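Probable arabinosyltransferase C (Mycobacterium tuberculosis, PDB 3PTY) probably polymerises arabinose into the arabinan of the mycobacterial cell wall, this chain being its C-terminal extracellular, lectin-like carbohydrate-binding domain. Local coordinates at residues A[46-51]-A[223-228]; A[118-123]-A[321-326]; A[171-176]-A[199-204]; A[251-256]-A[274-279]. One frame throughout, in Å; residues are numbered along the deposited sequence.

Contact 1 of 4, residues A[46-51]-A[223-228]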
loop_
_atom_site.group_PDB
_atom_site.type_symbol
_atom_site.label_atom_id
_atom_site.label_comp_id
_atom_site.label_asym_id
_atom_site.label_seq_id
_atom_site.Cartn_x
_atom_site.Cartn_y
_atom_site.Cartn_z
ATOM N N GLY A 46 28.929 -8.211 -0.044
ATOM C CA GLY A 46 28.863 -9.115 1.098
ATOM C C GLY A 46 29.015 -10.596 0.769
ATOM O O GLY A 46 29.083 -11.439 1.669
ATOM N N MET A 47 29.063 -10.918 -0.520
ATOM C CA MET A 47 29.157 -12.311 -0.962
ATOM C C MET A 47 30.354 -13.023 -0.325
ATOM O O MET A 47 31.452 -12.473 -0.258
ATOM C CB MET A 47 29.274 -12.376 -2.488
ATOM C CG MET A 47 28.005 -11.993 -3.242
ATOM S SD MET A 47 26.725 -13.251 -3.068
ATOM C CE MET A 47 25.324 -12.413 -3.821
ATOM N N LEU A 48 30.142 -14.243 0.154
ATOM C CA LEU A 48 31.245 -15.038 0.684
ATOM C C LEU A 48 32.117 -15.498 -0.471
ATOM O O LEU A 48 31.606 -15.827 -1.538
ATOM C CB LEU A 48 30.725 -16.269 1.429
ATOM C CG LEU A 48 29.794 -16.029 2.615
ATOM C CD1 LEU A 48 29.516 -17.360 3.314
ATOM C CD2 LEU A 48 30.408 -15.027 3.584
ATOM N N ALA A 49 33.428 -15.528 -0.258
ATOM C CA ALA A 49 34.344 -16.087 -1.249
ATOM C C ALA A 49 34.216 -17.606 -1.263
ATOM O O ALA A 49 34.116 -18.231 -0.209
ATOM C CB ALA A 49 35.787 -15.680 -0.932
ATOM N N PRO A 50 34.205 -18.211 -2.456
ATOM C CA PRO A 50 34.235 -19.675 -2.510
ATOM C C PRO A 50 35.555 -20.164 -1.929
ATOM O O PRO A 50 36.561 -19.471 -2.062
ATOM C CB PRO A 50 34.200 -19.979 -4.014
ATOM C CG PRO A 50 33.692 -18.734 -4.656
ATOM C CD PRO A 50 34.155 -17.601 -3.794
ATOM N N VAL A 51 35.562 -21.335 -1.303
ATOM C CA VAL A 51 36.806 -21.874 -0.752
ATOM C C VAL A 51 37.772 -22.297 -1.859
ATOM O O VAL A 51 38.943 -21.906 -1.856
ATOM C CB VAL A 51 36.552 -23.078 0.172
ATOM C CG1 VAL A 51 37.881 -23.721 0.585
ATOM C CG2 VAL A 51 35.758 -22.639 1.398
ATOM N N THR A 223 34.226 -22.950 9.635
ATOM C CA THR A 223 35.001 -22.060 8.768
ATOM C C THR A 223 34.425 -21.979 7.358
ATOM O O THR A 223 34.781 -21.085 6.588
ATOM C CB THR A 223 36.457 -22.531 8.640
ATOM O OG1 THR A 223 36.470 -23.906 8.239
ATOM C CG2 THR A 223 37.203 -22.367 9.970
ATOM N N GLN A 224 33.550 -22.920 7.018
ATOM C CA GLN A 224 33.001 -23.002 5.667
ATOM C C GLN A 224 31.507 -23.301 5.711
ATOM O O GLN A 224 31.028 -23.952 6.641
ATOM C CB GLN A 224 33.720 -24.101 4.869
ATOM C CG GLN A 224 35.235 -23.987 4.882
ATOM C CD GLN A 224 35.922 -25.046 4.035
ATOM O OE1 GLN A 224 35.343 -25.580 3.083
ATOM N NE2 GLN A 224 37.174 -25.343 4.372
ATOM N N VAL A 225 30.767 -22.829 4.708
ATOM C CA VAL A 225 29.349 -23.158 4.611
ATOM C C VAL A 225 28.990 -23.502 3.179
ATOM O O VAL A 225 29.687 -23.105 2.245
ATOM C CB VAL A 225 28.442 -22.000 5.075
ATOM C CG1 VAL A 225 28.659 -21.701 6.557
ATOM C CG2 VAL A 225 28.679 -20.750 4.211
ATOM N N ARG A 226 27.904 -24.241 3.004
ATOM C CA ARG A 226 27.387 -24.492 1.664
ATOM C C ARG A 226 25.872 -24.563 1.713
ATOM O O ARG A 226 25.290 -24.754 2.782
ATOM C CB ARG A 226 27.970 -25.783 1.081
ATOM C CG ARG A 226 27.477 -27.057 1.762
ATOM C CD ARG A 226 28.102 -28.315 1.131
ATOM N NE ARG A 226 27.788 -29.511 1.909
ATOM C CZ ARG A 226 28.362 -30.700 1.735
ATOM N NH1 ARG A 226 29.289 -30.876 0.791
ATOM N NH2 ARG A 226 28.003 -31.718 2.508
ATOM N N LEU A 227 25.245 -24.416 0.551
ATOM C CA LEU A 227 23.796 -24.490 0.429
ATOM C C LEU A 227 23.376 -25.854 -0.081
ATOM O O LEU A 227 24.028 -26.428 -0.957
ATOM C CB LEU A 227 23.292 -23.432 -0.565
ATOM C CG LEU A 227 23.649 -21.980 -0.268
ATOM C CD1 LEU A 227 23.070 -21.062 -1.352
ATOM C CD2 LEU A 227 23.139 -21.591 1.121
ATOM N N VAL A 228 22.277 -26.370 0.454
ATOM C CA VAL A 228 21.697 -27.593 -0.075
ATOM C C VAL A 228 20.206 -27.373 -0.242
ATOM O O VAL A 228 19.560 -26.752 0.602
ATOM C CB VAL A 228 21.970 -28.810 0.829
ATOM C CG1 VAL A 228 23.480 -29.045 0.966
ATOM C CG2 VAL A 228 21.328 -28.620 2.192
#

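Contact 2 of 4, residues A[118-123]-A[321-326]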
loop_
_atom_site.group_PDB
_atom_site.type_symbol
_atom_site.label_atom_id
_atom_site.label_comp_id
_atom_site.label_asym_id
_atom_site.label_seq_id
_atom_site.Cartn_x
_atom_site.Cartn_y
_atom_site.Cartn_z
ATOM N N ARG A 118 19.667 -15.637 -17.898
ATOM C CA ARG A 118 19.090 -14.382 -18.348
ATOM C C ARG A 118 17.985 -13.895 -17.393
ATOM O O ARG A 118 17.259 -12.957 -17.702
ATOM C CB ARG A 118 18.580 -14.493 -19.790
ATOM C CG ARG A 118 19.711 -14.663 -20.809
ATOM C CD ARG A 118 19.208 -15.060 -22.191
ATOM N NE ARG A 118 18.657 -13.927 -22.932
ATOM C CZ ARG A 118 17.359 -13.742 -23.160
ATOM N NH1 ARG A 118 16.472 -14.621 -22.709
ATOM N NH2 ARG A 118 16.947 -12.682 -23.845
ATOM N N ALA A 119 17.862 -14.536 -16.235
ATOM C CA ALA A 119 16.901 -14.085 -15.229
ATOM C C ALA A 119 17.295 -12.692 -14.741
ATOM O O ALA A 119 18.450 -12.455 -14.408
ATOM C CB ALA A 119 16.857 -15.061 -14.061
ATOM N N ARG A 120 16.348 -11.761 -14.713
ATOM C CA ARG A 120 16.647 -10.436 -14.185
ATOM C C ARG A 120 16.744 -10.539 -12.665
ATOM O O ARG A 120 15.834 -11.055 -12.017
ATOM C CB ARG A 120 15.573 -9.423 -14.594
ATOM C CG ARG A 120 15.944 -7.976 -14.299
ATOM C CD ARG A 120 14.921 -7.000 -14.887
ATOM N NE ARG A 120 14.851 -7.091 -16.344
ATOM C CZ ARG A 120 15.596 -6.368 -17.175
ATOM N NH1 ARG A 120 16.469 -5.493 -16.695
ATOM N NH2 ARG A 120 15.469 -6.520 -18.488
ATOM N N LEU A 121 17.855 -10.070 -12.106
ATOM C CA LEU A 121 18.126 -10.240 -10.678
ATOM C C LEU A 121 17.636 -9.048 -9.869
ATOM O O LEU A 121 17.704 -7.922 -10.336
ATOM C CB LEU A 121 19.628 -10.406 -10.445
ATOM C CG LEU A 121 20.290 -11.584 -11.165
ATOM C CD1 LEU A 121 21.753 -11.698 -10.761
ATOM C CD2 LEU A 121 19.536 -12.864 -10.865
ATOM N N PRO A 122 17.169 -9.293 -8.634
ATOM C CA PRO A 122 16.688 -8.212 -7.767
ATOM C C PRO A 122 17.812 -7.542 -6.985
ATOM O O PRO A 122 18.961 -7.975 -7.067
ATOM C CB PRO A 122 15.775 -8.960 -6.800
ATOM C CG PRO A 122 16.540 -10.264 -6.568
ATOM C CD PRO A 122 17.102 -10.605 -7.956
ATOM N N TYR A 123 17.468 -6.491 -6.241
ATOM C CA TYR A 123 18.349 -5.900 -5.232
ATOM C C TYR A 123 19.664 -5.371 -5.775
ATOM O O TYR A 123 20.631 -5.212 -5.028
ATOM C CB TYR A 123 18.622 -6.900 -4.105
ATOM C CG TYR A 123 17.364 -7.496 -3.515
ATOM C CD1 TYR A 123 17.229 -8.870 -3.362
ATOM C CD2 TYR A 123 16.305 -6.683 -3.126
ATOM C CE1 TYR A 123 16.083 -9.419 -2.834
ATOM C CE2 TYR A 123 15.150 -7.225 -2.590
ATOM C CZ TYR A 123 15.047 -8.590 -2.447
ATOM O OH TYR A 123 13.907 -9.137 -1.914
ATOM N N LEU A 321 7.362 8.495 -15.060
ATOM C CA LEU A 321 8.069 7.428 -15.776
ATOM C C LEU A 321 9.445 7.129 -15.177
ATOM O O LEU A 321 10.481 7.419 -15.782
ATOM C CB LEU A 321 8.208 7.766 -17.263
ATOM N N MET A 322 9.439 6.543 -13.987
ATOM C CA MET A 322 10.663 6.172 -13.294
ATOM C C MET A 322 10.742 4.655 -13.184
ATOM O O MET A 322 9.716 3.983 -13.097
ATOM C CB MET A 322 10.654 6.760 -11.884
ATOM C CG MET A 322 10.298 8.235 -11.808
ATOM S SD MET A 322 11.674 9.241 -11.225
ATOM C CE MET A 322 12.890 8.950 -12.499
ATOM N N ARG A 323 11.956 4.114 -13.184
ATOM C CA ARG A 323 12.155 2.717 -12.813
ATOM C C ARG A 323 12.329 2.605 -11.298
ATOM O O ARG A 323 13.124 3.333 -10.707
ATOM C CB ARG A 323 13.387 2.135 -13.498
ATOM C CG ARG A 323 13.704 0.718 -13.051
ATOM C CD ARG A 323 15.169 0.373 -13.256
ATOM N NE ARG A 323 15.488 0.150 -14.662
ATOM C CZ ARG A 323 15.257 -0.991 -15.305
ATOM N NH1 ARG A 323 14.700 -2.012 -14.668
ATOM N NH2 ARG A 323 15.579 -1.110 -16.587
ATOM N N ALA A 324 11.588 1.691 -10.680
ATOM C CA ALA A 324 11.681 1.463 -9.243
ATOM C C ALA A 324 12.377 0.141 -8.954
ATOM O O ALA A 324 11.919 -0.915 -9.389
ATOM C CB ALA A 324 10.296 1.475 -8.617
ATOM N N THR A 325 13.481 0.203 -8.214
ATOM C CA THR A 325 14.227 -0.998 -7.849
ATOM C C THR A 325 14.277 -1.180 -6.336
ATOM O O THR A 325 14.892 -0.386 -5.631
ATOM C CB THR A 325 15.673 -0.924 -8.366
ATOM O OG1 THR A 325 15.659 -0.659 -9.771
ATOM C CG2 THR A 325 16.403 -2.230 -8.101
ATOM N N THR A 326 13.627 -2.224 -5.836
ATOM C CA THR A 326 13.670 -2.515 -4.411
ATOM C C THR A 326 15.100 -2.835 -3.991
ATOM O O THR A 326 15.773 -3.647 -4.616
ATOM C CB THR A 326 12.743 -3.687 -4.060
ATOM O OG1 THR A 326 11.406 -3.351 -4.442
ATOM C CG2 THR A 326 12.775 -3.982 -2.563
HETATM O O HOH W 1 14.869 -5.598 -6.410
#

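Contact 3 of 4, residues A[171-176]-A[199-204]. With PO4 (phosphate ion), chain D.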
loop_
_atom_site.group_PDB
_atom_site.type_symbol
_atom_site.label_atom_id
_atom_site.label_comp_id
_atom_site.label_asym_id
_atom_site.label_seq_id
_atom_site.Cartn_x
_atom_site.Cartn_y
_atom_site.Cartn_z
ATOM N N GLY A 171 10.743 -18.696 -5.743
ATOM C CA GLY A 171 10.018 -19.949 -5.838
ATOM C C GLY A 171 9.085 -20.219 -4.676
ATOM O O GLY A 171 8.853 -19.352 -3.834
ATOM N N ARG A 172 8.532 -21.427 -4.639
ATOM C CA ARG A 172 7.681 -21.840 -3.528
ATOM C C ARG A 172 8.252 -23.103 -2.936
ATOM O O ARG A 172 8.387 -24.115 -3.624
ATOM C CB ARG A 172 6.246 -22.103 -3.992
ATOM C CG ARG A 172 5.566 -20.922 -4.649
ATOM C CD ARG A 172 4.120 -21.284 -4.990
ATOM N NE ARG A 172 3.485 -20.286 -5.843
ATOM C CZ ARG A 172 3.753 -20.137 -7.135
ATOM N NH1 ARG A 172 4.655 -20.918 -7.720
ATOM N NH2 ARG A 172 3.127 -19.204 -7.841
ATOM N N PHE A 173 8.590 -23.056 -1.656
ATOM C CA PHE A 173 9.205 -24.206 -1.018
ATOM C C PHE A 173 9.025 -24.127 0.484
ATOM O O PHE A 173 8.804 -23.050 1.028
ATOM C CB PHE A 173 10.696 -24.283 -1.380
ATOM C CG PHE A 173 11.434 -22.978 -1.207
ATOM C CD1 PHE A 173 11.999 -22.641 0.017
ATOM C CD2 PHE A 173 11.553 -22.089 -2.262
ATOM C CE1 PHE A 173 12.669 -21.445 0.179
ATOM C CE2 PHE A 173 12.230 -20.890 -2.108
ATOM C CZ PHE A 173 12.789 -20.566 -0.890
ATOM N N ASP A 174 9.109 -25.277 1.148
ATOM C CA ASP A 174 9.028 -25.337 2.602
ATOM C C ASP A 174 10.398 -25.051 3.196
ATOM O O ASP A 174 11.416 -25.213 2.523
ATOM C CB ASP A 174 8.527 -26.711 3.053
ATOM C CG ASP A 174 7.083 -26.964 2.648
ATOM O OD1 ASP A 174 6.293 -25.993 2.610
ATOM O OD2 ASP A 174 6.736 -28.132 2.369
ATOM N N SER A 175 10.427 -24.630 4.454
ATOM C CA SER A 175 11.676 -24.206 5.073
ATOM C C SER A 175 12.669 -25.356 5.193
ATOM O O SER A 175 13.880 -25.140 5.247
ATOM C CB SER A 175 11.423 -23.553 6.439
ATOM O OG SER A 175 11.076 -24.519 7.413
ATOM N N ARG A 176 12.161 -26.580 5.226
ATOM C CA ARG A 176 13.042 -27.745 5.306
ATOM C C ARG A 176 13.756 -28.035 3.975
ATOM O O ARG A 176 14.728 -28.787 3.938
ATOM C CB ARG A 176 12.243 -28.974 5.743
ATOM C CG ARG A 176 11.011 -29.210 4.888
ATOM C CD ARG A 176 10.401 -30.584 5.117
ATOM N NE ARG A 176 9.518 -30.947 4.012
ATOM C CZ ARG A 176 9.925 -31.563 2.905
ATOM N NH1 ARG A 176 11.202 -31.895 2.758
ATOM N NH2 ARG A 176 9.054 -31.851 1.947
ATOM N N PHE A 199 16.530 -21.489 6.910
ATOM C CA PHE A 199 16.458 -20.043 6.761
ATOM C C PHE A 199 15.069 -19.576 7.155
ATOM O O PHE A 199 14.099 -20.322 7.019
ATOM C CB PHE A 199 16.663 -19.636 5.294
ATOM C CG PHE A 199 18.075 -19.779 4.797
ATOM C CD1 PHE A 199 18.510 -20.974 4.245
ATOM C CD2 PHE A 199 18.953 -18.710 4.852
ATOM C CE1 PHE A 199 19.804 -21.110 3.774
ATOM C CE2 PHE A 199 20.246 -18.830 4.379
ATOM C CZ PHE A 199 20.673 -20.034 3.836
ATOM N N ALA A 200 14.971 -18.333 7.613
ATOM C CA ALA A 200 13.677 -17.669 7.715
ATOM C C ALA A 200 13.333 -17.122 6.338
ATOM O O ALA A 200 14.100 -16.360 5.753
ATOM C CB ALA A 200 13.727 -16.544 8.729
ATOM N N ASP A 201 12.180 -17.518 5.822
ATOM C CA ASP A 201 11.755 -17.123 4.490
ATOM C C ASP A 201 10.881 -15.881 4.651
ATOM O O ASP A 201 9.739 -15.977 5.086
ATOM C CB ASP A 201 10.980 -18.276 3.841
ATOM C CG ASP A 201 10.566 -17.981 2.410
ATOM O OD1 ASP A 201 10.696 -16.820 1.976
ATOM O OD2 ASP A 201 10.121 -18.916 1.711
ATOM N N VAL A 202 11.433 -14.713 4.335
ATOM C CA VAL A 202 10.739 -13.445 4.582
ATOM C C VAL A 202 10.385 -12.775 3.256
ATOM O O VAL A 202 11.264 -12.495 2.446
ATOM C CB VAL A 202 11.604 -12.480 5.431
ATOM C CG1 VAL A 202 10.862 -11.173 5.696
ATOM C CG2 VAL A 202 12.008 -13.136 6.751
ATOM N N GLY A 203 9.098 -12.528 3.034
ATOM C CA GLY A 203 8.654 -11.900 1.803
ATOM C C GLY A 203 7.664 -12.767 1.052
ATOM O O GLY A 203 7.485 -13.939 1.371
ATOM N N ALA A 204 7.021 -12.193 0.041
ATOM C CA ALA A 204 5.979 -12.902 -0.695
ATOM C C ALA A 204 6.557 -13.853 -1.742
ATOM O O ALA A 204 7.409 -13.466 -2.534
ATOM C CB ALA A 204 5.029 -11.905 -1.352
HETATM P P PO4 D . 5.066 -19.312 -10.996
HETATM O O1 PO4 D . 3.734 -18.774 -10.521
HETATM O O2 PO4 D . 6.158 -18.319 -10.661
HETATM O O3 PO4 D . 5.020 -19.511 -12.496
HETATM O O4 PO4 D . 5.344 -20.637 -10.323
HETATM O O HOH W 2 10.490 -21.265 2.719
HETATM O O HOH W 3 15.063 -22.935 4.860
#

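Contact 4 of 4, residues A[251-256]-A[274-279]. With AFO (octyl alpha-D-arabinofuranoside), chain B.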
loop_
_atom_site.group_PDB
_atom_site.type_symbol
_atom_site.label_atom_id
_atom_site.label_comp_id
_atom_site.label_asym_id
_atom_site.label_seq_id
_atom_site.Cartn_x
_atom_site.Cartn_y
_atom_site.Cartn_z
ATOM N N ARG A 251 23.892 -0.004 6.049
ATOM C CA ARG A 251 23.899 1.325 6.670
ATOM C C ARG A 251 22.444 1.612 7.006
ATOM O O ARG A 251 21.551 1.037 6.391
ATOM C CB ARG A 251 24.403 2.383 5.685
ATOM C CG ARG A 251 25.868 2.222 5.266
ATOM C CD ARG A 251 26.117 2.831 3.878
ATOM N NE ARG A 251 25.872 4.273 3.846
ATOM C CZ ARG A 251 25.676 4.982 2.735
ATOM N NH1 ARG A 251 25.688 4.391 1.548
ATOM N NH2 ARG A 251 25.464 6.290 2.809
ATOM N N THR A 252 22.183 2.485 7.970
ATOM C CA THR A 252 20.793 2.788 8.299
ATOM C C THR A 252 20.121 3.479 7.121
ATOM O O THR A 252 20.774 4.162 6.332
ATOM C CB THR A 252 20.675 3.713 9.512
ATOM O OG1 THR A 252 21.242 4.982 9.176
ATOM C CG2 THR A 252 21.399 3.118 10.732
ATOM N N LEU A 253 18.810 3.307 7.003
ATOM C CA LEU A 253 18.064 3.990 5.956
ATOM C C LEU A 253 18.265 5.506 6.071
ATOM O O LEU A 253 18.367 6.207 5.062
ATOM C CB LEU A 253 16.582 3.625 6.047
ATOM C CG LEU A 253 15.629 4.151 4.972
ATOM C CD1 LEU A 253 14.439 3.191 4.777
ATOM C CD2 LEU A 253 15.149 5.557 5.312
ATOM N N GLN A 254 18.345 6.008 7.300
ATOM C CA GLN A 254 18.582 7.439 7.504
ATOM C C GLN A 254 19.900 7.868 6.867
ATOM O O GLN A 254 19.992 8.922 6.240
ATOM C CB GLN A 254 18.585 7.792 8.992
ATOM C CG GLN A 254 18.753 9.290 9.260
ATOM C CD GLN A 254 17.649 10.102 8.620
ATOM O OE1 GLN A 254 16.506 9.661 8.558
ATOM N NE2 GLN A 254 17.986 11.294 8.134
ATOM N N ASN A 255 20.930 7.049 7.036
ATOM C CA ASN A 255 22.233 7.363 6.460
ATOM C C ASN A 255 22.237 7.223 4.943
ATOM O O ASN A 255 22.925 7.966 4.247
ATOM C CB ASN A 255 23.321 6.476 7.075
ATOM C CG ASN A 255 24.698 6.754 6.492
ATOM O OD1 ASN A 255 25.016 6.329 5.379
ATOM N ND2 ASN A 255 25.527 7.463 7.249
ATOM N N VAL A 256 21.467 6.265 4.429
ATOM C CA VAL A 256 21.434 6.014 2.997
ATOM C C VAL A 256 20.567 7.028 2.257
ATOM O O VAL A 256 20.979 7.588 1.242
ATOM C CB VAL A 256 20.908 4.588 2.699
ATOM C CG1 VAL A 256 20.517 4.462 1.234
ATOM C CG2 VAL A 256 21.964 3.562 3.062
ATOM N N PRO A 274 9.870 10.601 9.868
ATOM C CA PRO A 274 9.724 12.052 10.020
ATOM C C PRO A 274 10.864 12.846 9.380
ATOM O O PRO A 274 10.656 14.009 9.047
ATOM C CB PRO A 274 9.742 12.237 11.543
ATOM C CG PRO A 274 10.540 11.059 12.034
ATOM C CD PRO A 274 10.025 9.938 11.175
ATOM N N CYS A 275 12.039 12.241 9.209
ATOM C CA CYS A 275 13.189 12.975 8.674
ATOM C C CYS A 275 13.318 12.876 7.154
ATOM O O CYS A 275 14.154 13.552 6.559
ATOM C CB CYS A 275 14.501 12.517 9.328
ATOM S SG CYS A 275 14.608 12.758 11.134
ATOM N N GLN A 276 12.514 12.024 6.523
ATOM C CA GLN A 276 12.559 11.906 5.064
ATOM C C GLN A 276 11.732 12.999 4.402
ATOM O O GLN A 276 10.658 13.342 4.881
ATOM C CB GLN A 276 12.070 10.533 4.597
ATOM C CG GLN A 276 13.177 9.499 4.539
ATOM C CD GLN A 276 13.820 9.297 5.887
ATOM O OE1 GLN A 276 13.169 8.861 6.832
ATOM N NE2 GLN A 276 15.103 9.623 5.989
ATOM N N ARG A 277 12.233 13.526 3.292
ATOM C CA ARG A 277 11.544 14.574 2.543
ATOM C C ARG A 277 10.481 13.968 1.636
ATOM O O ARG A 277 10.804 13.259 0.683
ATOM C CB ARG A 277 12.563 15.351 1.703
ATOM C CG ARG A 277 11.990 16.447 0.797
ATOM C CD ARG A 277 13.127 17.034 -0.059
ATOM N NE ARG A 277 12.679 18.012 -1.047
ATOM C CZ ARG A 277 12.606 19.321 -0.822
ATOM N NH1 ARG A 277 12.925 19.813 0.372
ATOM N NH2 ARG A 277 12.200 20.141 -1.783
ATOM N N PRO A 278 9.201 14.252 1.916
ATOM C CA PRO A 278 8.134 13.652 1.111
ATOM C C PRO A 278 8.051 14.325 -0.246
ATOM O O PRO A 278 8.061 15.550 -0.325
ATOM C CB PRO A 278 6.858 13.950 1.921
ATOM C CG PRO A 278 7.335 14.467 3.256
ATOM C CD PRO A 278 8.666 15.098 2.994
ATOM N N PHE A 279 7.981 13.529 -1.303
ATOM C CA PHE A 279 7.846 14.075 -2.639
ATOM C C PHE A 279 6.459 14.686 -2.779
ATOM O O PHE A 279 5.459 14.051 -2.433
ATOM C CB PHE A 279 8.050 12.987 -3.694
ATOM C CG PHE A 279 7.872 13.480 -5.098
ATOM C CD1 PHE A 279 8.862 14.233 -5.713
ATOM C CD2 PHE A 279 6.701 13.226 -5.791
ATOM C CE1 PHE A 279 8.697 14.706 -7.007
ATOM C CE2 PHE A 279 6.530 13.696 -7.083
ATOM C CZ PHE A 279 7.533 14.438 -7.691
HETATM C C1 AFO B . 3.457 14.040 6.166
HETATM O O1 AFO B . 2.539 14.931 6.803
HETATM C C2 AFO B . 3.581 12.817 7.069
HETATM O O2 AFO B . 3.490 11.591 6.332
HETATM C C3 AFO B . 4.920 12.946 7.766
HETATM O O3 AFO B . 4.690 13.010 9.169
HETATM C C4 AFO B . 5.495 14.273 7.291
HETATM O O4 AFO B . 4.754 14.645 6.120
HETATM C C5 AFO B . 6.994 14.215 7.008
HETATM O O5 AFO B . 7.538 15.544 7.040
HETATM C "C1'" AFO B . 2.377 16.176 6.129
HETATM C "C2'" AFO B . 1.612 17.104 7.066
HETATM C "C3'" AFO B . 0.919 18.243 6.322
HETATM C "C4'" AFO B . 0.394 19.256 7.333
HETATM C "C5'" AFO B . 0.195 18.619 8.705
HETATM C "C6'" AFO B . -1.057 17.748 8.779
HETATM C "C7'" AFO B . -1.091 16.958 10.085
HETATM C "C8'" AFO B . -2.372 16.164 10.214
#

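Contact 1 of 4, residues A[46-51]-A[223-228]
Gln224 lays its side chain across the isopropyl group of Val51 at about a right angle, and the distances along it shorten toward the tip. Gln224 CB is still 4.3 Å from Val51 CG2. The first torsion puts CG anti to the carbonyl carbon (chi1 -52°), and from there the chain runs extended; Gln224 CG comes to 3.8 Å from Val51 CG2. Gln224 CD is 3.6 Å from Val51 CG2, and Gln224 OE1 is 3.4 Å from Val51 CG2, the shortest approach between the two residues. Gln224 NE2 is hydrogen-bonded to Asp185 OD1, which limits the rotation of the amide; the same oxygen is bonded to Thr223 OG1. A second, purely apolar touch is made by Leu48 CD1, 3.6 Å from Val225 CG2, the two side chains again crossing nearly at right angles. Leu48 also packs on Leu165 of strand 164-171, and Val225 on Leu180 of strand 178-183. Where Thr223 and Gln224 stand against the single residue Ala183, the strand edge forms a classic beta bulge. The contact itself is a loop packing its apolar side chains on the start of strand 224-231, in the antiparallel sheet of this lectin-like beta-sandwich domain.

Contact 2 of 4, residues A[118-123]-A[321-326]
This is a surface contact mediated by water and one carbonyl oxygen, in which Tyr123, on the loop between strands 63-65 and 133-134, meets Thr326 of strand 322-331. It bridges the two sheets of the domain: strand 322-331 belongs to the mixed sheet, whereas Pro122 and Tyr123 lean on Thr168 of strand 164-171, in the large antiparallel sheet of the beta-sandwich domain. The evidence centres on Thr326 O. A water accepts from Tyr123 N at 2.8 Å and donates to Thr326 O, also at 2.8 Å. The same oxygen receives a CA-H...O contact from Tyr123 CA at 3.5 Å, with 152° at the hydrogen. The CB of Tyr123 points away from the strand; the first torsion (chi1 -52°) sets the ring anti to the carbonyl carbon, which returns its edge toward Thr326. Pro122 CB lies over one face of that ring, offset toward the rim. Farther out, Arg120 NH1 and Arg323 NH1 approach to 4.4 Å, like charges whose repulsion would probably be softened by solvent; Arg120 also donates through NH2 to Thr108 O. Thr326 OG1 is hydrogen-bonded to Gln343 NE2 on the neighbouring strand 341-347, leaving its methyl to the tyrosine, with Thr326 CG2 4.0 Å from Tyr123 CE2. Thr326 O sits at the edge of the ring, near its plane, 3.4 Å from Tyr123 CD2.

Contact 3 of 4, residues A[171-176]-A[199-204]
Phe173 and Asp201 meet in a loose contact rather than a stack: the side chains cross at a slant, ring and carboxylate planes 14° apart, with the closest approach 3.9 Å from Phe173 CE1 to Asp201 OD2. The phenylalanine adopts a chi1 of 49°, which wedges CG between its own backbone N and carbonyl carbon and swings the ring toward the facing strand. Asp201 instead holds CG opposite its backbone N (chi1 -177°), reaching out to the loop. A water links the Asp201 carboxylate to the Phe173 backbone, donating to Asp201 OD2 at 2.6 Å and to Phe173 O at 3.0 Å. The other carboxylate oxygen, OD1, makes a salt bridge with Arg209, which also donates to Gly171 O. The loop 171-176 leaves strand 164-171 and enters strand 178-183, and in the antiparallel sheet of the beta-sandwich strands 195-202 and 209-214 lie between those two; the loop therefore spans their ends. A second water joins the loop to the strand, between Ser175 O and Phe199 N. Ser175 OG turns to Glu198, while the Phe199 ring leads away among Leu165, Val167, Val178 and Leu180. Arg172 extends its straight chain to a phosphate ion that probably came from the crystallisation solution and is also bound by Trp239 NE1. Arg172 NH1 donates almost linearly to phosphate O4 at 2.7 Å, and is also hydrogen-bonded to Gln237 O; Arg172 NH2 donates to phosphate O1.

Contact 4 of 4, residues A[251-256]-A[274-279]
The first turn of helix 253-257 is tied to the chain beside the Cys31-Cys275 disulfide by a bond between two side-chain amides, Gln276 NE2 to Gln254 OE1 at 2.9 Å. The bond is nearly straight (170° at the hydrogen) and lies in the donor's amide plane, yet the donor sits above the acceptor's carbonyl plane, consistent with the 48° between the two amide planes. Both chains bend at chi2 (about 60°), which brings the amides together. Gln276 NE2 also donates to Gly258 O, so two acceptors fix its rotation. Cys275 CB rests 3.6 Å from Gln254 OE1, and Leu253 CD2 lies 4.0 Å from Gln276 CD. The contact thus links the chain next to strands 251-252 and 277-278, the two outermost strands of the mixed sheet within this chain. Thr252 is the N-cap of the helix, its OG1 accepting from Asn255 N at 3.0 Å. Arg251 grips Asn255 OD1 side-on through NE and NH2, while Val256 CG2 lies over the centre of one guanidinium face. Past the disulfide, Pro278 CG touches C5 of the bound octyl arabinofuranoside at 3.8 Å, a sugar that is also hydrogen-bonded to Trp267 and to Asn22 of the second subunit.

In the fold
Contacts 1 and 3 serve the large antiparallel sheet and meet directly, Leu227 CD2 lying 4.0 Å from Phe199 CZ; contacts 2 and 4 both reach the mixed sheet without touching each other. Contact 1 is the buried one and relies mainly on methyl packing. Contact 2 is at the surface, where a water and a carbonyl oxygen outweigh a single methyl-to-ring touch, and contact 3, partly buried, mixes two water bridges with a ring beside a carboxylate. Contact 4, likewise partly buried, alone has a direct hydrogen bond between its segments, close to the disulfide and the arabinoside. Contacts 1 and 4 are farthest apart, about 33 Å between centres, while contacts 3 and 4 are both nested along the chain inside contact 2.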